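Local coordinates for ribonucleoside-diphosphate reductase small chain 2 (Saccharomyces cerevisiae, PDB 1JK0), which helps supply deoxyribonucleotides for DNA synthesis as a small subunit of ribonucleotide reductase, and is required for folding of its RNR2 partner and assembly with the large subunits, at residues F38-K41 and I45-A48; S105-N110 and A176-A181; K114-F119 and T224-L229; N125-V130 and R214-D219; L229-L234 and Q287-E292. All coordinates share one frame; numbering follows the deposited sequence.

Contact 1: residues F38-K41 and I45-A48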
# COMPACT_ATOMS: atom_id res chain seq x y z
N PHE B 38 -10.99 5.14 14.01
CA PHE B 38 -11.55 6.46 13.83
C PHE B 38 -11.53 7.38 15.00
O PHE B 38 -11.60 8.60 14.80
CB PHE B 38 -12.90 6.46 13.17
CG PHE B 38 -12.86 7.19 11.89
CD1 PHE B 38 -12.70 6.51 10.69
CD2 PHE B 38 -12.81 8.57 11.89
CE1 PHE B 38 -12.49 7.20 9.50
CE2 PHE B 38 -12.60 9.27 10.72
CZ PHE B 38 -12.44 8.59 9.51
N PRO B 39 -11.53 6.86 16.22
CA PRO B 39 -11.47 7.97 17.19
C PRO B 39 -9.98 8.37 17.02
O PRO B 39 -9.10 7.78 17.65
CB PRO B 39 -11.79 7.29 18.52
CG PRO B 39 -12.72 6.15 18.08
CD PRO B 39 -12.05 5.62 16.83
N ILE B 40 -9.71 9.32 16.13
CA ILE B 40 -8.34 9.75 15.84
C ILE B 40 -7.50 10.24 17.01
O ILE B 40 -7.91 11.15 17.74
CB ILE B 40 -8.30 10.84 14.73
CG1 ILE B 40 -8.43 10.18 13.36
CG2 ILE B 40 -6.97 11.57 14.75
CD1 ILE B 40 -9.83 10.14 12.83
N LYS B 41 -6.30 9.66 17.16
CA LYS B 41 -5.40 10.06 18.22
C LYS B 41 -4.36 11.08 17.75
O LYS B 41 -3.84 11.85 18.55
CB LYS B 41 -4.68 8.85 18.80
CG LYS B 41 -3.95 9.16 20.12
CD LYS B 41 -3.05 8.01 20.57
CE LYS B 41 -2.57 8.23 21.99
NZ LYS B 41 -3.68 8.17 22.99
N ILE B 45 -1.17 14.82 12.12
CA ILE B 45 -0.70 14.07 10.95
C ILE B 45 -1.88 13.62 10.09
O ILE B 45 -1.73 13.55 8.87
CB ILE B 45 0.20 12.84 11.33
CG1 ILE B 45 -0.60 11.81 12.10
CG2 ILE B 45 1.37 13.28 12.19
CD1 ILE B 45 0.27 10.71 12.67
N TRP B 46 -3.03 13.35 10.71
CA TRP B 46 -4.23 12.91 9.97
C TRP B 46 -4.70 14.01 9.01
O TRP B 46 -5.00 13.74 7.85
CB TRP B 46 -5.38 12.55 10.94
CG TRP B 46 -6.65 11.91 10.33
CD1 TRP B 46 -7.94 12.36 10.48
CD2 TRP B 46 -6.76 10.66 9.63
NE1 TRP B 46 -8.84 11.47 9.94
CE2 TRP B 46 -8.14 10.41 9.41
CE3 TRP B 46 -5.83 9.71 9.18
CZ2 TRP B 46 -8.61 9.27 8.75
CZ3 TRP B 46 -6.31 8.56 8.52
CH2 TRP B 46 -7.68 8.36 8.32
N ALA B 47 -4.75 15.25 9.51
CA ALA B 47 -5.17 16.37 8.68
C ALA B 47 -4.12 16.54 7.59
O ALA B 47 -4.44 16.98 6.48
CB ALA B 47 -5.28 17.63 9.51
N ALA B 48 -2.88 16.19 7.89
CA ALA B 48 -1.83 16.29 6.88
C ALA B 48 -2.13 15.26 5.78
O ALA B 48 -2.01 15.55 4.60
CB ALA B 48 -0.46 16.04 7.48

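Contact 2: residues S105-N110 and A176-A181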
# COMPACT_ATOMS: atom_id res chain seq x y z
N SER B 105 8.40 5.15 7.63
CA SER B 105 7.03 4.69 7.85
C SER B 105 6.97 3.53 8.84
O SER B 105 5.99 3.37 9.56
CB SER B 105 6.42 4.28 6.50
OG SER B 105 5.06 3.91 6.65
N ALA B 106 8.02 2.72 8.85
CA ALA B 106 8.09 1.57 9.73
C ALA B 106 8.36 1.99 11.18
O ALA B 106 8.03 1.27 12.13
CB ALA B 106 9.17 0.62 9.26
N GLN B 107 8.93 3.17 11.35
CA GLN B 107 9.24 3.66 12.67
C GLN B 107 8.08 4.42 13.31
O GLN B 107 7.94 4.44 14.53
CB GLN B 107 10.47 4.55 12.59
CG GLN B 107 11.62 3.90 11.89
CD GLN B 107 12.90 4.65 12.09
OE1 GLN B 107 13.39 4.76 13.21
NE2 GLN B 107 13.47 5.17 11.01
N LEU B 108 7.27 5.05 12.47
CA LEU B 108 6.12 5.81 12.92
C LEU B 108 4.96 4.85 13.21
O LEU B 108 4.24 4.45 12.30
CB LEU B 108 5.73 6.80 11.83
CG LEU B 108 4.75 7.88 12.22
CD1 LEU B 108 5.24 8.66 13.42
CD2 LEU B 108 4.54 8.79 11.04
N GLN B 109 4.79 4.49 14.49
CA GLN B 109 3.76 3.53 14.89
C GLN B 109 2.29 3.96 15.03
O GLN B 109 1.77 4.00 16.14
CB GLN B 109 4.18 2.86 16.21
CG GLN B 109 5.57 2.23 16.18
CD GLN B 109 5.67 1.03 15.25
OE1 GLN B 109 5.11 -0.04 15.52
NE2 GLN B 109 6.38 1.21 14.14
N ASN B 110 1.63 4.27 13.92
CA ASN B 110 0.21 4.62 13.95
C ASN B 110 -0.40 4.69 12.55
O ASN B 110 0.28 5.01 11.57
CB ASN B 110 -0.05 5.91 14.74
CG ASN B 110 0.65 7.10 14.16
OD1 ASN B 110 1.80 7.38 14.50
ND2 ASN B 110 -0.03 7.82 13.28
N ALA B 176 15.08 11.89 15.49
CA ALA B 176 14.91 13.32 15.25
C ALA B 176 15.89 13.75 14.17
O ALA B 176 15.53 14.52 13.28
CB ALA B 176 15.15 14.09 16.52
N GLU B 177 17.12 13.26 14.26
CA GLU B 177 18.14 13.61 13.28
C GLU B 177 17.73 13.15 11.88
O GLU B 177 17.62 13.97 10.96
CB GLU B 177 19.48 12.98 13.66
CG GLU B 177 20.18 13.74 14.78
CD GLU B 177 21.44 13.04 15.26
OE1 GLU B 177 22.08 13.58 16.19
OE2 GLU B 177 21.78 11.96 14.73
N ARG B 178 17.49 11.84 11.74
CA ARG B 178 17.08 11.28 10.45
C ARG B 178 15.91 12.08 9.88
O ARG B 178 15.77 12.20 8.67
CB ARG B 178 16.64 9.83 10.62
CG ARG B 178 17.66 8.93 11.28
CD ARG B 178 17.37 7.46 10.99
NE ARG B 178 16.40 6.85 11.90
CZ ARG B 178 16.69 6.48 13.14
NH1 ARG B 178 17.90 6.67 13.62
NH2 ARG B 178 15.76 5.90 13.89
N LEU B 179 15.06 12.61 10.75
CA LEU B 179 13.93 13.40 10.28
C LEU B 179 14.44 14.67 9.61
O LEU B 179 14.09 14.95 8.46
CB LEU B 179 13.01 13.74 11.46
CG LEU B 179 11.56 13.27 11.41
CD1 LEU B 179 11.40 11.96 10.66
CD2 LEU B 179 11.07 13.13 12.83
N VAL B 180 15.27 15.43 10.30
CA VAL B 180 15.81 16.67 9.74
C VAL B 180 16.52 16.41 8.40
O VAL B 180 16.35 17.16 7.44
CB VAL B 180 16.78 17.36 10.73
CG1 VAL B 180 17.28 18.67 10.14
CG2 VAL B 180 16.08 17.62 12.06
N ALA B 181 17.31 15.34 8.34
CA ALA B 181 18.01 14.99 7.10
C ALA B 181 16.99 14.71 6.00
O ALA B 181 17.10 15.21 4.88
CB ALA B 181 18.88 13.77 7.32

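Contact 3: residues K114-F119 and T224-L229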
# COMPACT_ATOMS: atom_id res chain seq x y z
N LYS B 114 1.28 6.14 8.87
CA LYS B 114 1.52 5.20 7.79
C LYS B 114 0.62 5.47 6.59
O LYS B 114 0.96 5.14 5.47
CB LYS B 114 1.32 3.77 8.28
CG LYS B 114 2.31 3.34 9.31
CD LYS B 114 1.90 2.00 9.91
CE LYS B 114 2.66 1.72 11.19
NZ LYS B 114 4.12 1.56 10.96
N SER B 115 -0.54 6.06 6.83
CA SER B 115 -1.42 6.37 5.71
C SER B 115 -0.78 7.49 4.89
O SER B 115 -0.77 7.45 3.65
CB SER B 115 -2.79 6.82 6.21
OG SER B 115 -3.38 5.77 6.96
N PHE B 116 -0.23 8.49 5.58
CA PHE B 116 0.40 9.60 4.88
C PHE B 116 1.57 9.08 4.04
O PHE B 116 1.71 9.46 2.88
CB PHE B 116 0.88 10.67 5.87
CG PHE B 116 1.53 11.86 5.20
CD1 PHE B 116 2.77 11.75 4.59
CD2 PHE B 116 0.85 13.07 5.10
CE1 PHE B 116 3.33 12.82 3.89
CE2 PHE B 116 1.39 14.14 4.40
CZ PHE B 116 2.63 14.01 3.79
N TYR B 117 2.38 8.21 4.63
CA TYR B 117 3.54 7.65 3.95
C TYR B 117 3.18 6.77 2.76
O TYR B 117 3.81 6.86 1.71
CB TYR B 117 4.40 6.85 4.94
CG TYR B 117 5.33 7.74 5.74
CD1 TYR B 117 5.98 8.81 5.11
CD2 TYR B 117 5.57 7.52 7.09
CE1 TYR B 117 6.84 9.64 5.81
CE2 TYR B 117 6.44 8.35 7.80
CZ TYR B 117 7.07 9.41 7.15
OH TYR B 117 7.97 10.23 7.82
N GLY B 118 2.17 5.93 2.93
CA GLY B 118 1.74 5.07 1.85
C GLY B 118 1.29 5.91 0.66
O GLY B 118 1.42 5.50 -0.50
N PHE B 119 0.78 7.10 0.96
CA PHE B 119 0.30 8.00 -0.08
C PHE B 119 1.47 8.65 -0.78
O PHE B 119 1.48 8.79 -2.00
CB PHE B 119 -0.57 9.09 0.51
CG PHE B 119 -1.51 9.70 -0.47
CD1 PHE B 119 -2.67 9.04 -0.83
CD2 PHE B 119 -1.22 10.92 -1.06
CE1 PHE B 119 -3.54 9.59 -1.77
CE2 PHE B 119 -2.09 11.47 -2.00
CZ PHE B 119 -3.25 10.80 -2.35
N THR B 224 7.81 17.50 2.87
CA THR B 224 8.90 18.02 3.71
C THR B 224 8.29 18.48 5.03
O THR B 224 8.81 18.16 6.11
CB THR B 224 9.66 19.20 3.05
OG1 THR B 224 10.24 18.78 1.80
CG2 THR B 224 10.81 19.66 3.95
N ASP B 225 7.19 19.22 4.94
CA ASP B 225 6.49 19.69 6.13
C ASP B 225 6.15 18.55 7.05
O ASP B 225 6.31 18.65 8.26
CB ASP B 225 5.18 20.38 5.77
CG ASP B 225 5.28 21.88 5.78
OD1 ASP B 225 6.07 22.40 6.61
OD2 ASP B 225 4.56 22.52 4.99
N PHE B 226 5.65 17.46 6.49
CA PHE B 226 5.27 16.32 7.30
C PHE B 226 6.38 15.94 8.25
O PHE B 226 6.12 15.55 9.39
CB PHE B 226 4.88 15.11 6.45
CG PHE B 226 4.27 14.00 7.24
CD1 PHE B 226 3.07 14.19 7.92
CD2 PHE B 226 4.92 12.78 7.37
CE1 PHE B 226 2.53 13.19 8.73
CE2 PHE B 226 4.40 11.77 8.17
CZ PHE B 226 3.19 11.98 8.85
N SER B 227 7.63 16.05 7.81
CA SER B 227 8.73 15.70 8.69
C SER B 227 8.95 16.80 9.72
O SER B 227 9.44 16.55 10.82
CB SER B 227 10.00 15.43 7.88
OG SER B 227 9.81 14.29 7.05
N CYS B 228 8.57 18.03 9.38
CA CYS B 228 8.70 19.13 10.33
C CYS B 228 7.59 18.98 11.36
O CYS B 228 7.72 19.39 12.50
CB CYS B 228 8.58 20.47 9.62
SG CYS B 228 10.08 20.93 8.73
N LEU B 229 6.48 18.37 10.92
CA LEU B 229 5.35 18.13 11.80
C LEU B 229 5.67 17.00 12.77
O LEU B 229 5.33 17.08 13.95
CB LEU B 229 4.12 17.76 10.99
CG LEU B 229 2.97 17.20 11.83
CD1 LEU B 229 2.60 18.21 12.89
CD2 LEU B 229 1.80 16.89 10.94

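Contact 4: residues N125-V130 and R214-D219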
# COMPACT_ATOMS: atom_id res chain seq x y z
N ASN B 125 5.57 7.49 -7.57
CA ASN B 125 5.56 6.69 -8.78
C ASN B 125 4.90 7.42 -9.93
O ASN B 125 5.26 7.21 -11.08
CB ASN B 125 4.87 5.35 -8.52
CG ASN B 125 5.69 4.46 -7.63
OD1 ASN B 125 6.92 4.51 -7.67
ND2 ASN B 125 5.03 3.62 -6.82
N ILE B 126 3.93 8.27 -9.61
CA ILE B 126 3.25 9.05 -10.63
C ILE B 126 4.24 10.11 -11.14
O ILE B 126 4.29 10.42 -12.34
CB ILE B 126 1.98 9.71 -10.06
CG1 ILE B 126 0.94 8.63 -9.74
CG2 ILE B 126 1.41 10.74 -11.05
CD1 ILE B 126 -0.31 9.12 -9.00
N TYR B 127 5.05 10.66 -10.23
CA TYR B 127 6.04 11.66 -10.63
C TYR B 127 7.02 10.96 -11.57
O TYR B 127 7.35 11.46 -12.63
CB TYR B 127 6.80 12.22 -9.42
CG TYR B 127 5.94 12.85 -8.35
CD1 TYR B 127 6.37 12.93 -7.02
CD2 TYR B 127 4.66 13.34 -8.66
CE1 TYR B 127 5.56 13.46 -6.04
CE2 TYR B 127 3.84 13.87 -7.68
CZ TYR B 127 4.29 13.92 -6.37
OH TYR B 127 3.45 14.41 -5.38
N SER B 128 7.47 9.77 -11.16
CA SER B 128 8.42 9.01 -11.94
C SER B 128 7.86 8.71 -13.34
O SER B 128 8.61 8.48 -14.27
CB SER B 128 8.78 7.73 -11.20
OG SER B 128 10.01 7.19 -11.67
N GLU B 129 6.53 8.72 -13.47
CA GLU B 129 5.90 8.46 -14.76
C GLU B 129 5.81 9.75 -15.57
O GLU B 129 6.24 9.79 -16.72
CB GLU B 129 4.47 7.92 -14.62
CG GLU B 129 3.84 7.59 -15.98
CD GLU B 129 2.38 7.19 -15.92
OE1 GLU B 129 1.98 6.50 -14.97
OE2 GLU B 129 1.63 7.56 -16.84
N VAL B 130 5.24 10.79 -14.98
CA VAL B 130 5.13 12.04 -15.71
C VAL B 130 6.50 12.45 -16.21
O VAL B 130 6.65 12.82 -17.37
CB VAL B 130 4.48 13.15 -14.84
CG1 VAL B 130 5.06 13.15 -13.48
CG2 VAL B 130 4.68 14.50 -15.49
N ARG B 214 4.41 22.70 -10.96
CA ARG B 214 3.69 23.37 -9.88
C ARG B 214 3.25 22.33 -8.83
O ARG B 214 3.41 22.55 -7.62
CB ARG B 214 2.46 24.10 -10.45
CG ARG B 214 1.86 25.16 -9.54
CD ARG B 214 0.72 25.96 -10.23
NE ARG B 214 1.12 26.51 -11.53
CZ ARG B 214 0.85 25.94 -12.71
NH1 ARG B 214 0.15 24.81 -12.77
NH2 ARG B 214 1.29 26.48 -13.84
N ASN B 215 2.73 21.20 -9.30
CA ASN B 215 2.25 20.12 -8.43
C ASN B 215 3.29 19.41 -7.58
O ASN B 215 3.17 19.30 -6.37
CB ASN B 215 1.54 19.04 -9.25
CG ASN B 215 0.28 19.52 -9.87
OD1 ASN B 215 -0.37 20.43 -9.36
ND2 ASN B 215 -0.11 18.89 -10.97
N ILE B 216 4.30 18.88 -8.26
CA ILE B 216 5.36 18.15 -7.59
C ILE B 216 5.95 19.03 -6.49
O ILE B 216 6.18 18.58 -5.36
CB ILE B 216 6.45 17.72 -8.63
CG1 ILE B 216 5.82 16.78 -9.66
CG2 ILE B 216 7.62 17.03 -7.93
CD1 ILE B 216 6.76 16.31 -10.76
N CYS B 217 6.15 20.30 -6.81
CA CYS B 217 6.72 21.22 -5.86
C CYS B 217 5.76 21.37 -4.70
O CYS B 217 6.18 21.43 -3.55
CB CYS B 217 6.96 22.58 -6.52
SG CYS B 217 8.16 23.60 -5.65
N ARG B 218 4.47 21.44 -4.99
CA ARG B 218 3.50 21.57 -3.91
C ARG B 218 3.52 20.34 -2.98
O ARG B 218 3.56 20.47 -1.75
CB ARG B 218 2.09 21.77 -4.47
CG ARG B 218 1.03 22.07 -3.41
CD ARG B 218 -0.34 21.64 -3.88
NE ARG B 218 -0.28 20.27 -4.36
CZ ARG B 218 -0.65 19.89 -5.57
NH1 ARG B 218 -1.13 20.78 -6.42
NH2 ARG B 218 -0.51 18.62 -5.94
N ASP B 219 3.51 19.14 -3.58
CA ASP B 219 3.52 17.90 -2.83
C ASP B 219 4.85 17.68 -2.12
O ASP B 219 4.89 17.19 -0.98
CB ASP B 219 3.25 16.71 -3.75
CG ASP B 219 1.97 16.86 -4.55
OD1 ASP B 219 1.13 17.72 -4.16
OD2 ASP B 219 1.80 16.12 -5.54

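Contact 5: residues L229-L234 and Q287-E292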
# COMPACT_ATOMS: atom_id res chain seq x y z
N LEU B 229 6.48 18.37 10.92
CA LEU B 229 5.35 18.13 11.80
C LEU B 229 5.67 17.00 12.77
O LEU B 229 5.33 17.08 13.95
CB LEU B 229 4.12 17.76 10.99
CG LEU B 229 2.97 17.20 11.83
CD1 LEU B 229 2.60 18.21 12.89
CD2 LEU B 229 1.80 16.89 10.94
N LEU B 230 6.31 15.94 12.29
CA LEU B 230 6.66 14.84 13.17
C LEU B 230 7.67 15.37 14.17
O LEU B 230 7.44 15.35 15.38
CB LEU B 230 7.26 13.67 12.39
CG LEU B 230 6.25 12.99 11.46
CD1 LEU B 230 6.92 11.84 10.74
CD2 LEU B 230 5.06 12.50 12.27
N PHE B 231 8.78 15.88 13.65
CA PHE B 231 9.82 16.44 14.48
C PHE B 231 9.19 17.28 15.60
O PHE B 231 9.44 17.06 16.78
CB PHE B 231 10.75 17.33 13.65
CG PHE B 231 11.95 17.83 14.41
CD1 PHE B 231 13.06 17.01 14.59
CD2 PHE B 231 11.95 19.10 14.96
CE1 PHE B 231 14.15 17.46 15.31
CE2 PHE B 231 13.03 19.56 15.69
CZ PHE B 231 14.14 18.74 15.87
N ALA B 232 8.36 18.24 15.21
CA ALA B 232 7.70 19.11 16.17
C ALA B 232 7.09 18.36 17.33
O ALA B 232 7.08 18.84 18.46
CB ALA B 232 6.64 19.93 15.47
N HIS B 233 6.57 17.16 17.08
CA HIS B 233 5.95 16.40 18.15
C HIS B 233 6.92 15.53 18.94
O HIS B 233 6.50 14.73 19.77
CB HIS B 233 4.81 15.56 17.57
CG HIS B 233 3.71 16.38 17.00
ND1 HIS B 233 3.70 17.76 17.09
CD2 HIS B 233 2.58 16.04 16.33
CE1 HIS B 233 2.62 18.23 16.49
NE2 HIS B 233 1.93 17.21 16.02
N LEU B 234 8.21 15.71 18.70
CA LEU B 234 9.21 14.95 19.42
C LEU B 234 9.50 15.64 20.75
O LEU B 234 9.77 16.84 20.78
CB LEU B 234 10.48 14.86 18.57
CG LEU B 234 10.96 13.46 18.17
CD1 LEU B 234 9.80 12.51 17.88
CD2 LEU B 234 11.86 13.62 16.96
N GLN B 287 14.13 27.27 10.11
CA GLN B 287 13.16 27.82 11.03
C GLN B 287 12.13 26.75 11.29
O GLN B 287 11.57 26.65 12.39
CB GLN B 287 12.49 29.04 10.40
CG GLN B 287 11.51 29.75 11.31
CD GLN B 287 10.89 30.96 10.64
OE1 GLN B 287 11.61 31.81 10.08
NE2 GLN B 287 9.57 31.06 10.70
N GLY B 288 11.89 25.94 10.27
CA GLY B 288 10.92 24.86 10.36
C GLY B 288 11.20 23.94 11.52
O GLY B 288 10.27 23.43 12.14
N PHE B 289 12.47 23.70 11.83
CA PHE B 289 12.80 22.82 12.94
C PHE B 289 13.09 23.59 14.24
O PHE B 289 13.43 23.00 15.27
CB PHE B 289 13.98 21.91 12.57
CG PHE B 289 13.68 20.93 11.47
CD1 PHE B 289 13.76 21.31 10.13
CD2 PHE B 289 13.26 19.64 11.77
CE1 PHE B 289 13.42 20.42 9.12
CE2 PHE B 289 12.93 18.75 10.76
CZ PHE B 289 13.01 19.15 9.43
N GLY B 290 12.93 24.91 14.20
CA GLY B 290 13.20 25.71 15.39
C GLY B 290 14.69 25.98 15.53
O GLY B 290 15.35 25.51 16.46
N ASN B 291 15.21 26.75 14.57
CA ASN B 291 16.62 27.12 14.54
C ASN B 291 16.75 28.53 14.01
O ASN B 291 15.75 29.19 13.69
CB ASN B 291 17.41 26.17 13.63
CG ASN B 291 18.30 25.22 14.40
OD1 ASN B 291 17.84 24.49 15.28
ND2 ASN B 291 19.59 25.22 14.06
N GLU B 292 17.99 29.00 13.90
CA GLU B 292 18.25 30.34 13.41
C GLU B 292 18.64 30.27 11.94
O GLU B 292 19.29 29.32 11.51
CB GLU B 292 19.38 30.99 14.21
CG GLU B 292 20.77 30.39 13.95
CD GLU B 292 20.95 28.99 14.54
OE1 GLU B 292 22.01 28.37 14.26
OE2 GLU B 292 20.06 28.53 15.28

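Contact 1: residues F38-K41 and I45-A48
F38 and I40 sit in the loop that leads into helix 43-54 of this ferritin-like, all-helical fold, and both close on the indole of W46 in the first turn of that helix. The main touch is a CH-pi contact. I40 CG1 stands over one face of the indole, 3.7 Å from the centroid of the five-membered ring and only 13° off its normal. I40 CD1 carries on across the same pyrrole part, toward NE1, so that the side chain crosses the indole at about a right angle. The W46 torsion serves this approach: CG lies anti to the backbone N (chi1 -173°), which sends the ring out from the helix toward the loop. F38 reaches a different part of the indole. Its CZ meets W46 CZ2 at 4.0 Å, near the plane of the indole and at the rim of the six-membered ring. The two rings form an offset edge-to-face pair, W46 giving its edge, with planes 85° apart and the centroid of F38 5.9 Å from that of the W46 six-membered ring. Around them, E112 of helix 111-138 packs on both I40 and W46 and takes a hydrogen bond from K41 N, tying the loop to that long helix. Y49 meets the W46 ring from within helix 43-54, while acidic side chains of the neighbouring protein chain pack on F38 and W46, placing the contact at the subunit interface. Between the segments the attraction is dispersion, with weak CH-pi and ring electrostatics; the polar tie of the loop runs through K41 N and E112 instead.

Contact 2: residues S105-N110 and A176-A181
R178 NH2 donates to Q107 OE1 over 2.7 Å, and this one bond carries the contact. The N-H...O angle is 154°, and the donor comes in the plane of the amide onto a lone pair of OE1, at 128° to the C=O bond. OE1 in turn lies at the edge of the guanidinium, whose plane is only 18° from that of the amide. The pairing is single, because Q107 NE2 and R178 NE, 3.5 Å apart, are both donors. Q107 reaches out from the last turn of helix 101-107 with its chain extended beyond CG, whereas R178, on helix 175-188, bends at chi3 to bring its flat end across. S173 OG hydrogen-bonds R178 NH1, which probably helps fix the rotation of the guanidinium. Deeper in, L108 and L179 both pack on L230 of helix 207-232. A leucine in place of Q107 would probably leave R178 NH2 without this acceptor and the guanidinium less firmly oriented. Since a neutral amide meets a charged group in a partly exposed setting, the link is probably ion-dipole in character, the carbonyl oxygen turned to the positive charge.

Contact 3: residues K114-F119 and T224-L229
F116 and F226 stack face to face, their planes 5° apart and their centroids separated by 3.9 Å. The two side chains slide past each other in opposite directions, so each ring also lies under the other's CB; F226 CB stands 4.0 Å from the centroid of the F116 ring. The first torsion of both residues is near trans, which sends each ring toward the opposite helix. Y117 completes an aromatic cluster from a second direction: F226 turns its edge to the Y117 face, planes at 89°, with F226 CE2 3.7 Å from Y117 CZ. These rings bridge helix 111-138 and helix 207-232, two long antiparallel helices of the ferritin-like fold. V52 and I45 of helix 43-54 pack on F116 and F226 respectively, while L108 and F104 pack on Y117. With an alanine at F116, the stacked face of F226 would probably lose its mate, opening a gap between the helices and leaving that ring less restrained. Away from the rings little touches. S227 just approaches the other helix, D225 is exposed with its carboxylate leading away, and K114 points away from the cluster, its NZ hydrogen-bonded to S105 O.

Contact 4: residues N125-V130 and R214-D219
D219 OD1, on the aspartate that faces Y127 across the helices, is held twice by R218. R218 NH2 forms a salt bridge to it at 2.6 Å, arriving on the syn side and 22° out of the carboxylate plane; R218 NE adds a weak bond to the same oxygen. D219 OD2 accepts from W57 NE1 and is also the acceptor for Y127 OH, although that phenol oxygen is modelled too close to D219 for its exact place to be trusted. Beside the polar end, I216 CG1 lies over one face of the Y127 ring, 4.2 Å from the centroid, and touches Y127 CD2 at 3.8 Å. Y127 CG is anti to its carbonyl carbon (chi1 -58°), an orientation that carries the ring across to helix 207-232, where Y127 and I216 run past each other in opposite directions. I216 also packs on Y131, the predicted active-site tyrosine. In iron-binding small subunits of this family a Trp-Asp pair is linked to a histidine ligand; here Y127 probably takes the histidine's position, with R220 and Y223 close by. The R218 salt bridge and the W57 NE1 bond would help balance the carboxylate's charge; a phenol where relatives have an imidazole ligand is consistent with a site that does not bind iron in the usual way.

Contact 5: residues L229-L234 and Q287-E292
F231 and F289 meet where two helices run out: H233 leaves helical angles just after helix 207-232, and G290 turns the chain beyond helix 277-288 with a positive phi of 82°. In this ferritin-like bundle the contact joins those two ends through a T-shaped aromatic pair. F289 gives its edge and F231 its face, with planes 73° apart and centroids separated by 5.0 Å. CD2 of F289 does most of the touching. It stands over the F231 ring toward the rim and lies 3.5 Å from F231 CG, while F289 CE2 reaches back to F231 CB. A trans first torsion (chi1 -174°) directs the F231 ring at its partner. At G290 a CB would run into the carbonyl oxygen of F289, so the absence of a side chain permits the turn that follows the aromatic residue. Around the pair, V180 and A183 of helix 175-188 pack on F289, and I243 of helix 240-258 together with P238 packs on F231, making this a buried apolar junction of four helices. The backbone also takes part: F289 O lies 3.5 Å from F231 CE2.

How the contacts relate
All five contacts belong to one ferritin-like helical domain, and helix 207-232 ties three of them together. Contacts 3 and 4 join it to antiparallel helix 111-138, their centres about 15 Å apart, and contact 5 lies at its end, sharing L229 with contact 3. Contact 1 closes before the others open; contact 2 alternates with contacts 3 and 4, contact 4 falls between the segments of contact 3, and contact 5 closes last. Contacts 1, 2 and 5 touch contact 3, through I45, S105 on Y117, and C228 on F289. Contact 4, beside the predicted active-site tyrosine, has its centre about 25 Å from those of contacts 1 and 5. Together they join the central helix pair to surrounding helices, contact 1 reaching the other subunit.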